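Local coordinates for TRAP dicarboxylate transporter-DctP subunit (Desulfovibrio desulfuricans subsp. desulfuricans, PDB 4NHB), which binds sn-glycerol-3-phosphate and probably delivers it, as the periplasmic solute-binding component, to a TRAP-type membrane transporter, at residues Tyr222-Leu230 and Thr283-Pro294. Residues are numbered along the deposited sequence; the frame is centred on the assembly and turned at random.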
ATOM      1  N   TYR A 222      -0.507  16.004 -11.295  1.00 21.99           N
ATOM      2  CA  TYR A 222      -0.750  17.443 -11.061  1.00 27.20           C
ATOM      3  C   TYR A 222      -0.777  18.249 -12.362  1.00 24.60           C
ATOM      4  O   TYR A 222      -1.305  19.344 -12.380  1.00 22.47           O
ATOM      5  CB  TYR A 222       0.283  18.026 -10.084  1.00 22.86           C
ATOM      6  CG  TYR A 222       1.707  17.749 -10.478  1.00 27.25           C
ATOM      7  CD1 TYR A 222       2.352  18.562 -11.403  1.00 29.31           C
ATOM      8  CD2 TYR A 222       2.414  16.677  -9.933  1.00 21.57           C
ATOM      9  CE1 TYR A 222       3.636  18.324 -11.782  1.00 34.08           C
ATOM     10  CE2 TYR A 222       3.709  16.432 -10.309  1.00 22.42           C
ATOM     11  CZ  TYR A 222       4.319  17.267 -11.244  1.00 33.16           C
ATOM     12  OH  TYR A 222       5.618  17.055 -11.652  1.00 39.22           O
ATOM     13  N   GLU A 223      -0.268  17.668 -13.446  1.00 23.95           N
ATOM     14  CA  GLU A 223      -0.378  18.241 -14.786  1.00 26.58           C
ATOM     15  C   GLU A 223      -1.808  18.230 -15.347  1.00 31.46           C
ATOM     16  O   GLU A 223      -2.113  18.958 -16.285  1.00 29.53           O
ATOM     17  CB  GLU A 223       0.521  17.470 -15.762  1.00 26.20           C
ATOM     18  CG  GLU A 223       2.002  17.835 -15.651  1.00 31.40           C
ATOM     19  CD  GLU A 223       2.888  17.030 -16.577  1.00 36.43           C
ATOM     20  OE1 GLU A 223       2.392  16.109 -17.271  1.00 35.79           O
ATOM     21  OE2 GLU A 223       4.104  17.314 -16.595  1.00 37.57           O
ATOM     22  N   ILE A 224      -2.655  17.364 -14.806  1.00 26.91           N
ATOM     23  CA  ILE A 224      -4.027  17.192 -15.283  1.00 26.95           C
ATOM     24  C   ILE A 224      -5.018  17.567 -14.183  1.00 23.41           C
ATOM     25  O   ILE A 224      -6.040  18.200 -14.431  1.00 19.88           O
ATOM     26  CB  ILE A 224      -4.242  15.726 -15.767  1.00 18.27           C
ATOM     27  CG1 ILE A 224      -3.382  15.478 -17.001  1.00 29.54           C
ATOM     28  CG2 ILE A 224      -5.683  15.447 -16.091  1.00 13.76           C
ATOM     29  CD1 ILE A 224      -3.228  14.025 -17.359  1.00 26.99           C
ATOM     30  N   THR A 225      -4.702  17.165 -12.957  1.00 18.66           N
ATOM     31  CA  THR A 225      -5.519  17.448 -11.786  1.00 14.46           C
ATOM     32  C   THR A 225      -4.647  18.211 -10.805  1.00 22.20           C
ATOM     33  O   THR A 225      -4.025  17.621  -9.930  1.00 26.96           O
ATOM     34  CB  THR A 225      -5.977  16.151 -11.106  1.00 11.58           C
ATOM     35  OG1 THR A 225      -4.842  15.281 -10.879  1.00 14.00           O
ATOM     36  CG2 THR A 225      -6.971  15.428 -11.983  1.00 16.49           C
ATOM     37  N   PRO A 226      -4.566  19.525 -10.967  1.00 20.38           N
ATOM     38  CA  PRO A 226      -3.494  20.254 -10.286  1.00 16.26           C
ATOM     39  C   PRO A 226      -3.772  20.532  -8.813  1.00 21.77           C
ATOM     40  O   PRO A 226      -2.860  20.946  -8.104  1.00 30.69           O
ATOM     41  CB  PRO A 226      -3.410  21.583 -11.079  1.00 15.73           C
ATOM     42  CG  PRO A 226      -4.301  21.413 -12.240  1.00 21.45           C
ATOM     43  CD  PRO A 226      -5.292  20.368 -11.927  1.00 19.00           C
ATOM     44  N   GLU A 227      -5.001  20.323  -8.365  1.00 17.52           N
ATOM     45  CA  GLU A 227      -5.374  20.726  -7.020  1.00 25.25           C
ATOM     46  C   GLU A 227      -5.293  19.529  -6.067  1.00 22.24           C
ATOM     47  O   GLU A 227      -6.054  18.586  -6.162  1.00 17.99           O
ATOM     48  CB  GLU A 227      -6.782  21.313  -6.996  1.00 19.48           C
ATOM     49  CG  GLU A 227      -7.142  22.210  -8.221  1.00 30.85           C
ATOM     50  CD  GLU A 227      -6.518  23.595  -8.192  1.00 35.33           C
ATOM     51  OE1 GLU A 227      -6.006  24.019  -7.138  1.00 28.25           O
ATOM     52  OE2 GLU A 227      -6.556  24.274  -9.243  1.00 35.21           O
ATOM     53  N   ILE A 228      -4.342  19.577  -5.165  1.00 23.43           N
ATOM     54  CA  ILE A 228      -4.231  18.523  -4.171  1.00 18.84           C
ATOM     55  C   ILE A 228      -4.759  19.023  -2.835  1.00 17.45           C
ATOM     56  O   ILE A 228      -4.427  20.150  -2.408  1.00 21.11           O
ATOM     57  CB  ILE A 228      -2.785  18.073  -3.994  1.00 20.82           C
ATOM     58  CG1 ILE A 228      -2.362  17.152  -5.148  1.00 22.99           C
ATOM     59  CG2 ILE A 228      -2.666  17.280  -2.680  1.00 24.46           C
ATOM     60  CD1 ILE A 228      -2.249  17.818  -6.503  1.00 20.02           C
ATOM     61  N   SER A 229      -5.588  18.228  -2.176  1.00 24.59           N
ATOM     62  CA  SER A 229      -6.009  18.575  -0.812  1.00 27.39           C
ATOM     63  C   SER A 229      -5.467  17.532   0.168  1.00 22.14           C
ATOM     64  O   SER A 229      -5.673  16.339   0.005  1.00 16.28           O
ATOM     65  CB  SER A 229      -7.530  18.716  -0.686  1.00 28.76           C
ATOM     66  OG  SER A 229      -8.014  19.917  -1.303  1.00 30.68           O
ATOM     67  N   LEU A 230      -4.733  18.005   1.162  1.00 31.48           N
ATOM     68  CA  LEU A 230      -4.152  17.128   2.157  1.00 26.12           C
ATOM     69  C   LEU A 230      -5.240  16.626   3.056  1.00 25.07           C
ATOM     70  O   LEU A 230      -5.980  17.401   3.632  1.00 31.23           O
ATOM     71  CB  LEU A 230      -3.094  17.875   2.948  1.00 30.36           C
ATOM     72  CG  LEU A 230      -1.967  18.366   2.048  1.00 25.07           C
ATOM     73  CD1 LEU A 230      -0.876  19.045   2.857  1.00 29.30           C
ATOM     74  CD2 LEU A 230      -1.381  17.229   1.223  1.00 25.95           C
ATOM     75  N   THR A 283       7.541  20.175  -4.848  1.00 31.51           N
ATOM     76  CA  THR A 283       7.452  19.979  -6.288  1.00 21.95           C
ATOM     77  C   THR A 283       6.089  20.373  -6.860  1.00 27.05           C
ATOM     78  O   THR A 283       6.015  21.043  -7.884  1.00 34.56           O
ATOM     79  CB  THR A 283       7.742  18.516  -6.662  1.00 16.55           C
ATOM     80  OG1 THR A 283       9.065  18.159  -6.243  1.00 24.63           O
ATOM     81  CG2 THR A 283       7.631  18.308  -8.145  1.00 21.29           C
ATOM     82  N   ILE A 284       5.014  19.947  -6.208  1.00 25.88           N
ATOM     83  CA  ILE A 284       3.677  20.334  -6.631  1.00 23.41           C
ATOM     84  C   ILE A 284       3.557  21.854  -6.677  1.00 30.18           C
ATOM     85  O   ILE A 284       3.102  22.413  -7.673  1.00 27.83           O
ATOM     86  CB  ILE A 284       2.622  19.710  -5.722  1.00 16.30           C
ATOM     87  CG1 ILE A 284       2.657  18.182  -5.908  1.00 18.66           C
ATOM     88  CG2 ILE A 284       1.255  20.173  -6.077  1.00 18.11           C
ATOM     89  CD1 ILE A 284       1.692  17.462  -5.067  1.00 17.74           C
ATOM     90  N   LEU A 285       4.013  22.519  -5.621  1.00 26.92           N
ATOM     91  CA  LEU A 285       3.838  23.967  -5.489  1.00 27.93           C
ATOM     92  C   LEU A 285       4.715  24.739  -6.463  1.00 31.46           C
ATOM     93  O   LEU A 285       4.385  25.871  -6.835  1.00 28.86           O
ATOM     94  CB  LEU A 285       4.147  24.425  -4.068  1.00 27.38           C
ATOM     95  CG  LEU A 285       3.174  23.973  -2.976  1.00 22.87           C
ATOM     96  CD1 LEU A 285       3.576  24.596  -1.661  1.00 28.64           C
ATOM     97  CD2 LEU A 285       1.753  24.330  -3.325  1.00 21.76           C
ATOM     98  N   ALA A 286       5.833  24.138  -6.857  1.00 24.93           N
ATOM     99  CA  ALA A 286       6.696  24.710  -7.886  1.00 27.09           C
ATOM    100  C   ALA A 286       6.109  24.629  -9.311  1.00 35.08           C
ATOM    101  O   ALA A 286       6.402  25.473 -10.158  1.00 43.79           O
ATOM    102  CB  ALA A 286       8.068  24.011  -7.853  1.00 24.96           C
ATOM    103  N   ASN A 287       5.277  23.628  -9.574  1.00 31.90           N
ATOM    104  CA  ASN A 287       4.845  23.322 -10.938  1.00 26.71           C
ATOM    105  C   ASN A 287       3.359  23.525 -11.181  1.00 33.56           C
ATOM    106  O   ASN A 287       2.649  22.620 -11.654  1.00 29.12           O
ATOM    107  CB  ASN A 287       5.218  21.882 -11.272  1.00 34.16           C
ATOM    108  CG  ASN A 287       6.714  21.679 -11.381  1.00 37.30           C
ATOM    109  OD1 ASN A 287       7.417  22.442 -12.054  1.00 41.69           O
ATOM    110  ND2 ASN A 287       7.214  20.642 -10.723  1.00 37.89           N
ATOM    111  N   LYS A 288       2.890  24.721 -10.854  1.00 43.71           N
ATOM    112  CA  LYS A 288       1.512  25.118 -11.122  1.00 46.06           C
ATOM    113  C   LYS A 288       0.504  24.232 -10.416  1.00 43.93           C
ATOM    114  O   LYS A 288      -0.681  24.302 -10.720  1.00 45.38           O
ATOM    115  CB  LYS A 288       1.232  25.104 -12.629  1.00 43.19           C
ATOM    116  CG  LYS A 288       2.360  25.695 -13.450  1.00 42.73           C
ATOM    117  CD  LYS A 288       1.983  25.845 -14.915  1.00 42.62           C
ATOM    118  CE  LYS A 288       3.098  26.510 -15.692  1.00 39.71           C
ATOM    119  NZ  LYS A 288       3.469  27.802 -15.068  1.00 37.27           N
ATOM    120  N   GLY A 289       0.964  23.395  -9.484  1.00 36.54           N
ATOM    121  CA  GLY A 289       0.052  22.651  -8.642  1.00 31.48           C
ATOM    122  C   GLY A 289      -0.382  23.496  -7.453  1.00 31.14           C
ATOM    123  O   GLY A 289       0.330  24.420  -7.045  1.00 33.40           O
ATOM    124  N   ASN A 290      -1.540  23.179  -6.886  1.00 30.76           N
ATOM    125  CA  ASN A 290      -1.984  23.826  -5.664  1.00 37.15           C
ATOM    126  C   ASN A 290      -2.185  22.812  -4.536  1.00 37.22           C
ATOM    127  O   ASN A 290      -2.570  21.663  -4.769  1.00 31.80           O
ATOM    128  CB  ASN A 290      -3.285  24.580  -5.924  1.00 46.35           C
ATOM    129  CG  ASN A 290      -3.091  25.802  -6.833  1.00 55.37           C
ATOM    130  OD1 ASN A 290      -1.974  26.095  -7.279  1.00 54.88           O
ATOM    131  ND2 ASN A 290      -4.189  26.506  -7.122  1.00 55.85           N
ATOM    132  N   ILE A 291      -1.912  23.238  -3.312  1.00 30.43           N
ATOM    133  CA  ILE A 291      -2.210  22.412  -2.163  1.00 23.48           C
ATOM    134  C   ILE A 291      -3.217  23.127  -1.303  1.00 25.34           C
ATOM    135  O   ILE A 291      -3.031  24.280  -0.961  1.00 27.90           O
ATOM    136  CB  ILE A 291      -0.945  22.093  -1.332  1.00 25.39           C
ATOM    137  CG1 ILE A 291       0.031  21.289  -2.206  1.00 33.20           C
ATOM    138  CG2 ILE A 291      -1.328  21.340  -0.070  1.00 20.62           C
ATOM    139  CD1 ILE A 291       1.401  21.036  -1.581  1.00 38.23           C
ATOM    140  N   HIS A 292      -4.266  22.415  -0.934  1.00 27.94           N
ATOM    141  CA  HIS A 292      -5.342  22.993  -0.179  1.00 42.04           C
ATOM    142  C   HIS A 292      -5.471  22.297   1.152  1.00 42.00           C
ATOM    143  O   HIS A 292      -4.939  21.205   1.365  1.00 39.06           O
ATOM    144  CB  HIS A 292      -6.654  22.860  -0.945  1.00 42.31           C
ATOM    145  CG  HIS A 292      -6.616  23.477  -2.304  1.00 43.24           C
ATOM    146  ND1 HIS A 292      -6.253  24.789  -2.517  1.00 35.78           N
ATOM    147  CD2 HIS A 292      -6.889  22.959  -3.524  1.00 44.71           C
ATOM    148  CE1 HIS A 292      -6.308  25.055  -3.810  1.00 37.65           C
ATOM    149  NE2 HIS A 292      -6.694  23.962  -4.443  1.00 38.31           N
ATOM    150  N   GLU A 293      -6.215  22.954   2.028  1.00 37.02           N
ATOM    151  CA  GLU A 293      -6.476  22.473   3.367  1.00 29.92           C
ATOM    152  C   GLU A 293      -7.978  22.277   3.499  1.00 25.11           C
ATOM    153  O   GLU A 293      -8.754  23.244   3.439  1.00 23.27           O
ATOM    154  CB  GLU A 293      -5.973  23.499   4.404  1.00 27.22           C
ATOM    155  CG  GLU A 293      -6.012  22.969   5.828  1.00 42.26           C
ATOM    156  CD  GLU A 293      -4.789  22.134   6.173  1.00 47.37           C
ATOM    157  OE1 GLU A 293      -4.738  20.941   5.788  1.00 38.22           O
ATOM    158  OE2 GLU A 293      -3.873  22.692   6.826  1.00 56.32           O
ATOM    159  N   PRO A 294      -8.418  21.028   3.668  1.00 24.71           N
ATOM    160  CA  PRO A 294      -9.864  20.970   3.834  1.00 27.61           C
ATOM    161  C   PRO A 294     -10.289  22.000   4.883  1.00 38.39           C
ATOM    162  O   PRO A 294      -9.466  22.513   5.656  1.00 33.41           O
ATOM    163  CB  PRO A 294     -10.114  19.542   4.339  1.00 27.78           C
ATOM    164  CG  PRO A 294      -8.933  18.767   3.911  1.00 27.13           C
ATOM    165  CD  PRO A 294      -7.770  19.726   3.901  1.00 29.00           C
TER
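The imidazole of H292 is met at its edge by two side chains of the 222-230 segment, the carboxylate of E227 and the hydroxyl of S229, while the ring of Y222 lies at the far end against the end of helix 252-286. H292 NE2 donates to E227 OE1 (2.8 Å) in a bent bond (146° at the hydrogen), reaching this oxygen on its anti side and 29° out of the carboxylate plane, although the two flat groups are nearly parallel. A bend at chi2 (-76°) helps bring the E227 carboxylate across to strand 290-292. S229 OG lies near the ring plane on the CB side, 3.3 Å from H292 CB, a van der Waals contact. The Y222 ring is approached obliquely by N287 CB, 3.9 Å from CE1, and by I284 CG1; its CG stands between backbone N and carbonyl carbon, which directs the ring toward the helix end.

Between these ends, strands 227-229 and 290-292 pair in parallel. The amides of N290 and H292 donate to P226 O and I228 O, and those of I228 and L230 to N290 O and H292 O. I228 and I291 point to the sheet face opposite E227, S229 and H292; I228 CG1 meets I284 CD1 at 4.1 Å, and I291 CG2 packs on L230 CG at 3.7 Å. Strand 227-229 also bonds to strand 146-155 through E227 and S229, so strand 290-292 extends the mixed sheet of this solute-binding fold; the I228 side chain is about 14 Å from the bound sn-glycerol-3-phosphate. The E227 carboxylate would probably favour a protonated H292, adding a charged side-chain link between the strands beside their backbone bonds.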